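Local coordinates for protein putative N-acetylmuramoyl-L-alanine amidase (Enterococcus phage phiM1EF22, PDB 7D55) that probably binds the enterococcal cell wall as the tetrameric cell binding domain of a phage lysin, a putative N-acetylmuramoyl-L-alanine amidase, at residues A[68-71]-A[72-75]; A[40-43]-A[44-48]; A[74-78]-A[79-83]. All coordinates share one frame; numbering follows the deposited sequence. Where two conformers were deposited one is given.

Contact 1: A[68-71]-A[72-75]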
ATOM      1  N   ASN A  68     -24.846   1.657  16.333  1.00 10.43           N
ATOM      2  CA  ASN A  68     -24.689   1.749  17.773  1.00 13.16           C
ATOM      3  C   ASN A  68     -23.233   1.615  18.195  1.00 14.10           C
ATOM      4  O   ASN A  68     -22.887   1.996  19.318  1.00 16.60           O
ATOM      5  CB  ASN A  68     -25.550   0.663  18.423  1.00 16.25           C
ATOM      6  CG  ASN A  68     -25.791   0.903  19.880  1.00 20.78           C
ATOM      7  OD1 ASN A  68     -25.527   0.030  20.703  1.00 24.49           O
ATOM      8  ND2 ASN A  68     -26.293   2.089  20.220  1.00 19.58           N
ATOM      9  N   ALA A  69     -22.385   1.087  17.309  1.00 12.32           N
ATOM     10  CA  ALA A  69     -20.940   0.998  17.538  1.00 10.96           C
ATOM     11  C   ALA A  69     -20.256   1.223  16.199  1.00 10.27           C
ATOM     12  O   ALA A  69     -19.792   0.277  15.540  1.00  9.82           O
ATOM     13  CB  ALA A  69     -20.558  -0.365  18.124  1.00 12.46           C
ATOM     14  N   PRO A  70     -20.217   2.472  15.731  1.00 10.17           N
ATOM     15  CA  PRO A  70     -19.793   2.761  14.347  1.00 10.04           C
ATOM     16  C   PRO A  70     -18.278   2.821  14.174  1.00 10.72           C
ATOM     17  O   PRO A  70     -17.700   3.852  13.798  1.00 11.62           O
ATOM     18  CB  PRO A  70     -20.480   4.105  14.069  1.00  9.79           C
ATOM     19  CG  PRO A  70     -20.583   4.762  15.423  1.00  9.16           C
ATOM     20  CD  PRO A  70     -20.825   3.646  16.396  1.00 10.83           C
ATOM     21  N   TRP A  71     -17.624   1.677  14.400  1.00  9.52           N
ATOM     22  CA  TRP A  71     -16.170   1.628  14.324  1.00  9.45           C
ATOM     23  C   TRP A  71     -15.664   1.950  12.926  1.00  9.06           C
ATOM     24  O   TRP A  71     -14.521   2.398  12.766  1.00 10.38           O
ATOM     25  CB  TRP A  71     -15.697   0.248  14.761  1.00 10.96           C
ATOM     26  CG  TRP A  71     -15.798   0.064  16.229  1.00 11.02           C
ATOM     27  CD1 TRP A  71     -16.798  -0.568  16.922  1.00 11.04           C
ATOM     28  CD2 TRP A  71     -14.874   0.546  17.204  1.00 12.06           C
ATOM     29  NE1 TRP A  71     -16.533  -0.524  18.277  1.00 12.03           N
ATOM     30  CE2 TRP A  71     -15.358   0.157  18.470  1.00 12.40           C
ATOM     31  CE3 TRP A  71     -13.676   1.263  17.128  1.00 12.73           C
ATOM     32  CZ2 TRP A  71     -14.688   0.467  19.646  1.00 13.34           C
ATOM     33  CZ3 TRP A  71     -13.013   1.561  18.294  1.00 13.66           C
ATOM     34  CH2 TRP A  71     -13.520   1.169  19.537  1.00 14.14           C
ATOM     35  N   TYR A  72     -16.488   1.721  11.902  1.00  9.25           N
ATOM     36  CA  TYR A  72     -16.102   2.103  10.547  1.00  9.98           C
ATOM     37  C   TYR A  72     -15.799   3.601  10.436  1.00 11.01           C
ATOM     38  O   TYR A  72     -14.977   3.997   9.603  1.00 11.93           O
ATOM     39  CB  TYR A  72     -17.165   1.660   9.545  1.00 11.32           C
ATOM     40  CG  TYR A  72     -18.580   1.901   9.995  1.00 11.14           C
ATOM     41  CD1 TYR A  72     -19.141   3.182   9.954  1.00  9.99           C
ATOM     42  CD2 TYR A  72     -19.367   0.853  10.476  1.00 10.04           C
ATOM     43  CE1 TYR A  72     -20.462   3.397  10.366  1.00  9.71           C
ATOM     44  CE2 TYR A  72     -20.663   1.061  10.891  1.00 10.57           C
ATOM     45  CZ  TYR A  72     -21.206   2.331  10.842  1.00 10.63           C
ATOM     46  OH  TYR A  72     -22.502   2.504  11.260  1.00 12.22           O
ATOM     47  N   ASN A  73     -16.432   4.441  11.271  1.00 11.65           N
ATOM     48  CA  ASN A  73     -16.095   5.867  11.295  1.00 13.20           C
ATOM     49  C   ASN A  73     -14.623   6.063  11.624  1.00 12.47           C
ATOM     50  O   ASN A  73     -13.953   6.920  11.034  1.00 13.72           O
ATOM     51  CB  ASN A  73     -16.886   6.598  12.383  1.00 16.30           C
ATOM     52  CG  ASN A  73     -18.342   6.815  12.036  1.00 21.23           C
ATOM     53  OD1 ASN A  73     -18.764   6.631  10.898  1.00 23.00           O
ATOM     54  ND2 ASN A  73     -19.124   7.237  13.039  1.00 22.11           N
ATOM     55  N   ARG A  74     -14.119   5.304  12.599  1.00 12.01           N
ATOM     56  CA  ARG A  74     -12.725   5.419  13.004  1.00 11.66           C
ATOM     57  C   ARG A  74     -11.795   4.891  11.921  1.00 11.76           C
ATOM     58  O   ARG A  74     -10.770   5.517  11.617  1.00 13.01           O
ATOM     59  CB  ARG A  74     -12.498   4.648  14.303  1.00 13.68           C
ATOM     60  CG  ARG A  74     -13.440   5.042  15.436  1.00 14.76           C
ATOM     61  CD  ARG A  74     -13.295   6.509  15.796  1.00 17.51           C
ATOM     62  NE  ARG A  74     -14.175   6.884  16.897  1.00 20.03           N
ATOM     63  CZ  ARG A  74     -14.303   8.122  17.364  1.00 24.41           C
ATOM     64  NH1 ARG A  74     -13.610   9.114  16.811  1.00 26.62           N
ATOM     65  NH2 ARG A  74     -15.124   8.371  18.373  1.00 25.71           N
ATOM     66  N   LEU A  75     -12.134   3.748  11.328  1.00 10.47           N
ATOM     67  CA  LEU A  75     -11.283   3.189  10.286  1.00  9.24           C
ATOM     68  C   LEU A  75     -11.182   4.139   9.101  1.00 10.38           C
ATOM     69  O   LEU A  75     -10.087   4.365   8.565  1.00  9.99           O
ATOM     70  CB  LEU A  75     -11.830   1.837   9.830  1.00 10.08           C
ATOM     71  CG  LEU A  75     -11.052   1.202   8.677  1.00 10.06           C
ATOM     72  CD1 LEU A  75      -9.583   1.077   9.080  1.00 11.92           C
ATOM     73  CD2 LEU A  75     -11.657  -0.145   8.338  1.00 12.05           C
TER
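The first turn of helix 71-78 is entered through an inverse gamma turn centred on P70, and P70 and Y72 pack together at that entry. The Y72 ring lies under the proline. P70 CA sits 3.8 Å above the ring plane, offset toward the rim, and P70 CB is 3.8 Å from Y72 CZ. Y72 CG stands between its own backbone N and carbonyl carbon (chi1 43°), which folds the ring back along the chain beneath P70. The gamma turn is closed by W71 N on A69 O. P70 O then accepts N73 N at 2.9 Å in a bent bond, the donor well above the carbonyl plane. The N73 amide comes up beside the proline ring, with ND2 3.6 Å from P70 CB. W71 O takes the first straight helical bond, from L75 N at 3.1 Å (162° at the hydrogen). R74 N adds only a weak bond to the same oxygen. R74 CG also comes within 4.1 Å of W71 CE3. W65 meets the W71 ring at about 35°. Y72 also packs on Y5, R7 and P8 of strand 3-9, and W71 and R74 touch D40 of the second subunit.

Contact 2: A[40-43]-A[44-48]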
ATOM      1  N   ASP A  40     -19.085 -10.981  -6.380  1.00 12.38           N
ATOM      2  CA  ASP A  40     -17.849 -11.549  -6.894  1.00 12.67           C
ATOM      3  C   ASP A  40     -16.643 -10.650  -6.663  1.00 12.15           C
ATOM      4  O   ASP A  40     -15.508 -11.139  -6.722  1.00 12.71           O
ATOM      5  CB  ASP A  40     -17.997 -11.924  -8.366  1.00 13.72           C
ATOM      6  CG  ASP A  40     -18.783 -13.207  -8.562  1.00 16.06           C
ATOM      7  OD1 ASP A  40     -19.105 -13.881  -7.554  1.00 17.35           O
ATOM      8  OD2 ASP A  40     -19.083 -13.541  -9.725  1.00 17.92           O
ATOM      9  N   GLU A  41     -16.861  -9.358  -6.399  1.00 11.77           N
ATOM     10  CA  GLU A  41     -15.777  -8.507  -5.919  1.00 10.71           C
ATOM     11  C   GLU A  41     -15.322  -8.957  -4.542  1.00 10.80           C
ATOM     12  O   GLU A  41     -14.118  -9.025  -4.258  1.00 11.85           O
ATOM     13  CB  GLU A  41     -16.226  -7.048  -5.859  1.00 12.82           C
ATOM     14  CG  GLU A  41     -16.344  -6.394  -7.206  1.00 16.55           C
ATOM     15  CD  GLU A  41     -17.122  -5.092  -7.164  1.00 21.20           C
ATOM     16  OE1 GLU A  41     -17.728  -4.747  -8.200  1.00 22.53           O
ATOM     17  OE2 GLU A  41     -17.126  -4.413  -6.112  1.00 23.69           O
ATOM     18  N   MET A  42     -16.280  -9.233  -3.658  1.00 10.80           N
ATOM     19  CA  MET A  42     -15.938  -9.762  -2.347  1.00 10.81           C
ATOM     20  C   MET A  42     -15.214 -11.094  -2.476  1.00 11.07           C
ATOM     21  O   MET A  42     -14.198 -11.327  -1.804  1.00 13.02           O
ATOM     22  CB  MET A  42     -17.215  -9.914  -1.516  1.00 11.84           C
ATOM     23  CG  MET A  42     -16.987  -9.985  -0.033  1.00 29.53           C
ATOM     24  SD  MET A  42     -18.539  -9.823   0.870  1.00 20.78           S
ATOM     25  CE  MET A  42     -18.034 -10.315   2.516  1.00 32.68           C
ATOM     26  N   LYS A  43     -15.698 -11.963  -3.366  1.00 11.03           N
ATOM     27  CA  LYS A  43     -15.103 -13.287  -3.500  1.00 11.55           C
ATOM     28  C   LYS A  43     -13.664 -13.203  -4.005  1.00 11.15           C
ATOM     29  O   LYS A  43     -12.792 -13.942  -3.536  1.00 13.01           O
ATOM     30  CB  LYS A  43     -15.953 -14.148  -4.435  1.00 14.52           C
ATOM     31  CG  LYS A  43     -15.470 -15.587  -4.541  1.00 19.09           C
ATOM     32  CD  LYS A  43     -15.753 -16.345  -3.253  1.00 24.36           C
ATOM     33  CE  LYS A  43     -15.956 -17.828  -3.509  1.00 28.85           C
ATOM     34  NZ  LYS A  43     -16.039 -18.585  -2.223  1.00 30.64           N
ATOM     35  N   VAL A  44     -13.385 -12.322  -4.970  1.00 10.02           N
ATOM     36  CA  VAL A  44     -12.023 -12.247  -5.492  1.00 11.26           C
ATOM     37  C   VAL A  44     -11.068 -11.715  -4.425  1.00  9.55           C
ATOM     38  O   VAL A  44      -9.922 -12.165  -4.325  1.00 10.01           O
ATOM     39  CB  VAL A  44     -11.971 -11.450  -6.813  1.00 11.62           C
ATOM     40  CG1 VAL A  44     -11.925  -9.953  -6.547  1.00 11.35           C
ATOM     41  CG2 VAL A  44     -10.783 -11.896  -7.663  1.00 12.26           C
ATOM     42  N   ILE A  45     -11.528 -10.768  -3.602  1.00  9.84           N
ATOM     43  CA  ILE A  45     -10.710 -10.274  -2.494  1.00  9.71           C
ATOM     44  C   ILE A  45     -10.401 -11.409  -1.526  1.00  9.83           C
ATOM     45  O   ILE A  45      -9.253 -11.589  -1.091  1.00 11.02           O
ATOM     46  CB  ILE A  45     -11.432  -9.123  -1.770  1.00 10.82           C
ATOM     47  CG1 ILE A  45     -11.498  -7.870  -2.646  1.00 11.66           C
ATOM     48  CG2 ILE A  45     -10.750  -8.813  -0.429  1.00 12.06           C
ATOM     49  CD1 ILE A  45     -12.493  -6.845  -2.120  1.00 12.32           C
ATOM     50  N   GLU A  46     -11.434 -12.175  -1.150  1.00 10.86           N
ATOM     51  CA  GLU A  46     -11.249 -13.280  -0.212  1.00 11.12           C
ATOM     52  C   GLU A  46     -10.284 -14.317  -0.769  1.00 11.62           C
ATOM     53  O   GLU A  46      -9.433 -14.835  -0.039  1.00 12.47           O
ATOM     54  CB  GLU A  46     -12.595 -13.925   0.112  1.00 12.74           C
ATOM     55  CG  GLU A  46     -13.557 -13.005   0.842  1.00 13.69           C
ATOM     56  CD  GLU A  46     -14.995 -13.517   0.821  1.00 17.57           C
ATOM     57  OE1 GLU A  46     -15.299 -14.431   0.024  1.00 19.30           O
ATOM     58  OE2 GLU A  46     -15.830 -13.010   1.601  1.00 19.80           O
ATOM     59  N   ASP A  47     -10.386 -14.614  -2.065  1.00 12.76           N
ATOM     60  CA  ASP A  47      -9.523 -15.630  -2.663  1.00 13.24           C
ATOM     61  C   ASP A  47      -8.069 -15.174  -2.698  1.00 11.64           C
ATOM     62  O   ASP A  47      -7.160 -15.928  -2.332  1.00 12.82           O
ATOM     63  CB  ASP A  47     -10.011 -15.951  -4.076  1.00 17.94           C
ATOM     64  CG  ASP A  47      -9.362 -17.206  -4.650  1.00 23.36           C
ATOM     65  OD1 ASP A  47      -9.672 -18.305  -4.143  1.00 25.70           O
ATOM     66  OD2 ASP A  47      -8.550 -17.099  -5.604  1.00 24.90           O
ATOM     67  N   ILE A  48      -7.828 -13.939  -3.139  1.00 10.13           N
ATOM     68  CA  ILE A  48      -6.456 -13.446  -3.223  1.00  9.60           C
ATOM     69  C   ILE A  48      -5.847 -13.351  -1.835  1.00  9.39           C
ATOM     70  O   ILE A  48      -4.689 -13.727  -1.623  1.00 10.52           O
ATOM     71  CB  ILE A  48      -6.407 -12.095  -3.959  1.00 10.65           C
ATOM     72  CG1 ILE A  48      -6.846 -12.256  -5.420  1.00 11.67           C
ATOM     73  CG2 ILE A  48      -5.001 -11.493  -3.881  1.00 12.31           C
ATOM     74  CD1 ILE A  48      -7.155 -10.932  -6.080  1.00 14.19           C
TER
HETATM   75  O   HOH W   1     -14.287 -16.998  -0.034  1.00 28.47           O
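E46 OE1 and K43 NZ are joined through one water, which donates to E46 OE1 at 2.8 Å and accepts from K43 NZ. The charged ends themselves do not touch, with K43 NZ 4.8 Å from E46 OE1. The lysine chain crosses E46 at about a right angle. The E46 side chain runs back along the helix: CG is anti to the carbonyl carbon (chi1 -65°), and the chain is extended beyond it. Its carboxylate therefore ends between M42 and K43. OE2 meets the methionine, 3.6 Å from both M42 CG and M42 CE. M42 O accepts E46 N at 3.0 Å in a nearly straight bond (165° at the hydrogen), and E46 CG packs against the same oxygen, 3.2 Å from M42 O. K43 O accepts D47 N at 2.9 Å, the shortest of the four backbone bonds that join 40-43 to 44-48. The D47 carboxylate turns elsewhere, to K51 and to Y60 of the third subunit. E41 is held by S37 N. I45 packs on L4 and F27 of the sheet, and V44 on W65 of the third subunit. This is a regular alpha-helix with an i to i+3 water-bridged pair, set between its own sheet and a neighbouring subunit.

Contact 3: A[74-78]-A[79-83]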
ATOM      1  N   ARG A  74     -14.119   5.304  12.599  1.00 12.01           N
ATOM      2  CA  ARG A  74     -12.725   5.419  13.004  1.00 11.66           C
ATOM      3  C   ARG A  74     -11.795   4.891  11.921  1.00 11.76           C
ATOM      4  O   ARG A  74     -10.770   5.517  11.617  1.00 13.01           O
ATOM      5  CB  ARG A  74     -12.498   4.648  14.303  1.00 13.68           C
ATOM      6  CG  ARG A  74     -13.440   5.042  15.436  1.00 14.76           C
ATOM      7  CD  ARG A  74     -13.295   6.509  15.796  1.00 17.51           C
ATOM      8  NE  ARG A  74     -14.175   6.884  16.897  1.00 20.03           N
ATOM      9  CZ  ARG A  74     -14.303   8.122  17.364  1.00 24.41           C
ATOM     10  NH1 ARG A  74     -13.610   9.114  16.811  1.00 26.62           N
ATOM     11  NH2 ARG A  74     -15.124   8.371  18.373  1.00 25.71           N
ATOM     12  N   LEU A  75     -12.134   3.748  11.328  1.00 10.47           N
ATOM     13  CA  LEU A  75     -11.283   3.189  10.286  1.00  9.24           C
ATOM     14  C   LEU A  75     -11.182   4.139   9.101  1.00 10.38           C
ATOM     15  O   LEU A  75     -10.087   4.365   8.565  1.00  9.99           O
ATOM     16  CB  LEU A  75     -11.830   1.837   9.830  1.00 10.08           C
ATOM     17  CG  LEU A  75     -11.052   1.202   8.677  1.00 10.06           C
ATOM     18  CD1 LEU A  75      -9.583   1.077   9.080  1.00 11.92           C
ATOM     19  CD2 LEU A  75     -11.657  -0.145   8.338  1.00 12.05           C
ATOM     20  N   GLU A  76     -12.312   4.718   8.690  1.00  9.89           N
ATOM     21  CA  GLU A  76     -12.348   5.606   7.534  1.00 10.77           C
ATOM     22  C   GLU A  76     -11.677   6.953   7.784  1.00 10.94           C
ATOM     23  O   GLU A  76     -11.399   7.674   6.820  1.00 11.95           O
ATOM     24  CB  GLU A  76     -13.790   5.770   7.055  1.00 10.77           C
ATOM     25  CG  GLU A  76     -14.384   4.468   6.536  1.00 11.80           C
ATOM     26  CD  GLU A  76     -15.878   4.554   6.238  1.00 12.64           C
ATOM     27  OE1 GLU A  76     -16.459   5.653   6.371  1.00 14.78           O
ATOM     28  OE2 GLU A  76     -16.473   3.516   5.867  1.00 12.75           O
ATOM     29  N   THR A  77     -11.404   7.310   9.041  1.00 12.38           N
ATOM     30  CA  THR A  77     -10.588   8.485   9.312  1.00 14.77           C
ATOM     31  C   THR A  77      -9.107   8.202   9.101  1.00 15.28           C
ATOM     32  O   THR A  77      -8.357   9.100   8.696  1.00 16.67           O
ATOM     33  CB  THR A  77     -10.824   8.960  10.745  1.00 17.74           C
ATOM     34  OG1 THR A  77     -12.226   9.171  10.939  1.00 20.46           O
ATOM     35  CG2 THR A  77     -10.101  10.263  11.008  1.00 19.25           C
ATOM     36  N   VAL A  78      -8.667   6.978   9.379  1.00 14.96           N
ATOM     37  CA  VAL A  78      -7.257   6.647   9.237  1.00 14.36           C
ATOM     38  C   VAL A  78      -6.934   6.098   7.851  1.00 13.32           C
ATOM     39  O   VAL A  78      -5.788   6.204   7.404  1.00 14.93           O
ATOM     40  CB  VAL A  78      -6.788   5.700  10.357  1.00 17.20           C
ATOM     41  CG1 VAL A  78      -6.980   6.350  11.721  1.00 17.86           C
ATOM     42  CG2 VAL A  78      -7.530   4.395  10.296  1.00 18.53           C
ATOM     43  N   CYS A  79      -7.923   5.511   7.172  1.00 12.05           N
ATOM     44  CA  CYS A  79      -7.795   4.994   5.807  1.00 12.53           C
ATOM     45  C   CYS A  79      -8.964   5.590   5.040  1.00 11.95           C
ATOM     46  O   CYS A  79     -10.042   4.985   4.959  1.00 12.79           O
ATOM     47  CB  CYS A  79      -7.876   3.472   5.778  1.00 14.80           C
ATOM     48  SG  CYS A  79      -6.580   2.677   6.703  1.00 17.25           S
ATOM     49  N   PRO A  80      -8.795   6.782   4.477  1.00 12.08           N
ATOM     50  CA  PRO A  80      -9.953   7.513   3.955  1.00 12.10           C
ATOM     51  C   PRO A  80     -10.644   6.805   2.798  1.00 11.70           C
ATOM     52  O   PRO A  80     -10.033   6.077   2.016  1.00 11.16           O
ATOM     53  CB  PRO A  80      -9.357   8.847   3.509  1.00 13.01           C
ATOM     54  CG  PRO A  80      -8.137   9.010   4.372  1.00 12.91           C
ATOM     55  CD  PRO A  80      -7.582   7.622   4.515  1.00 12.92           C
ATOM     56  N   VAL A  81     -11.946   7.042   2.708  1.00 12.55           N
ATOM     57  CA  VAL A  81     -12.735   6.445   1.641  0.51  4.46           C
ATOM     58  C   VAL A  81     -12.333   7.042   0.297  1.00 13.72           C
ATOM     59  O   VAL A  81     -11.980   8.226   0.185  1.00 14.99           O
ATOM     60  CB  VAL A  81     -14.244   6.607   1.904  0.51  8.86           C
ATOM     61  CG1 VAL A  81     -14.593   6.056   3.272  0.51  6.45           C
ATOM     62  CG2 VAL A  81     -14.650   8.070   1.805  0.51  7.82           C
ATOM     63  N   VAL A  82     -12.318   6.187  -0.717  0.54 11.22           N
ATOM     64  CA  VAL A  82     -12.045   6.609  -2.082  0.54 12.63           C
ATOM     65  C   VAL A  82     -13.178   6.127  -2.973  0.54  7.99           C
ATOM     66  O   VAL A  82     -13.873   5.155  -2.664  0.54 12.83           O
ATOM     67  CB  VAL A  82     -10.688   6.089  -2.607  0.54 13.24           C
ATOM     68  CG1 VAL A  82      -9.543   6.777  -1.885  0.54 42.79           C
ATOM     69  CG2 VAL A  82     -10.601   4.585  -2.450  0.54  8.62           C
ATOM     70  N   GLY A  83     -13.368   6.831  -4.082  1.00 12.72           N
ATOM     71  CA  GLY A  83     -14.280   6.397  -5.120  1.00 13.96           C
ATOM     72  C   GLY A  83     -15.752   6.558  -4.817  1.00 14.95           C
ATOM     73  O   GLY A  83     -16.580   6.089  -5.606  1.00 16.00           O
TER
HETATM   74  O   HOH W   2     -13.142   8.864   4.839  1.00 18.38           O
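E76 overlaps V81 along most of its side chain. V81 CG1 lies beside the glutamate from CB to the carboxylate, 3.6 Å from E76 CG and equally near E76 CD and OE1, and the two side chains cross obliquely. This packing is less certain, because V81 is deposited in two conformers. The glutamate is extended beyond CG, and its CG is anti to the carbonyl carbon (chi1 -65°). The carboxylate stays beside the methyl while its oxygens reach partners elsewhere. OE1 makes salt bridges to K86 and R7, and OE2 is hydrogen-bonded to Y5 OH. These bonds fix the rotation of a buried acid, and the two positive partners would tend to stabilise its negative charge. The backbone here is the end of helix 71-78, where the chain leaves for the short strand 81-82. C79 is the first residue outside helical angles. Its N still gives a helical bond to L75 O at 2.8 Å. Two CA-H...O contacts follow. P80 CA lies 3.2 Å from E76 O, and E76 CA lies 3.5 Å from C79 O. A water also bridges the exit. It donates to E76 O at 2.9 Å and accepts from V81 N, so E76 O and V81 N are joined although they do not bond directly. On the inner side C79 SG meets L75 CD1 at 4.2 Å and V78 CG2 at 4.1 Å. L75 and C79 also pack on C28 and C33 of the sheet. Beyond the turn, P80 and V82 are backbone-bonded to C33, which seats the strand beside 33-36. P80 also packs on R34 of the second subunit, and T77 on E41 of that subunit.

Contacts 1 and 3 are the two ends of helix 71-78. They share R74 and L75, and their centres are about 11 Å apart. Contact 2 lies in the first half and a little more of helix 39-53, on the opposite side of the chain's centre, with its centre about 20 Å from that of contact 3. All three are partly buried and mix sheet-facing with subunit-facing residues. Contact 1 is mainly ring and proline packing at a helix start. Contact 3 is a helix exit with a buried acid and sulfur packing. Contact 2 is plain helix with a water-linked charge pair on its surface. Contacts 1 and 3 touch the second subunit, and contact 2 touches the third.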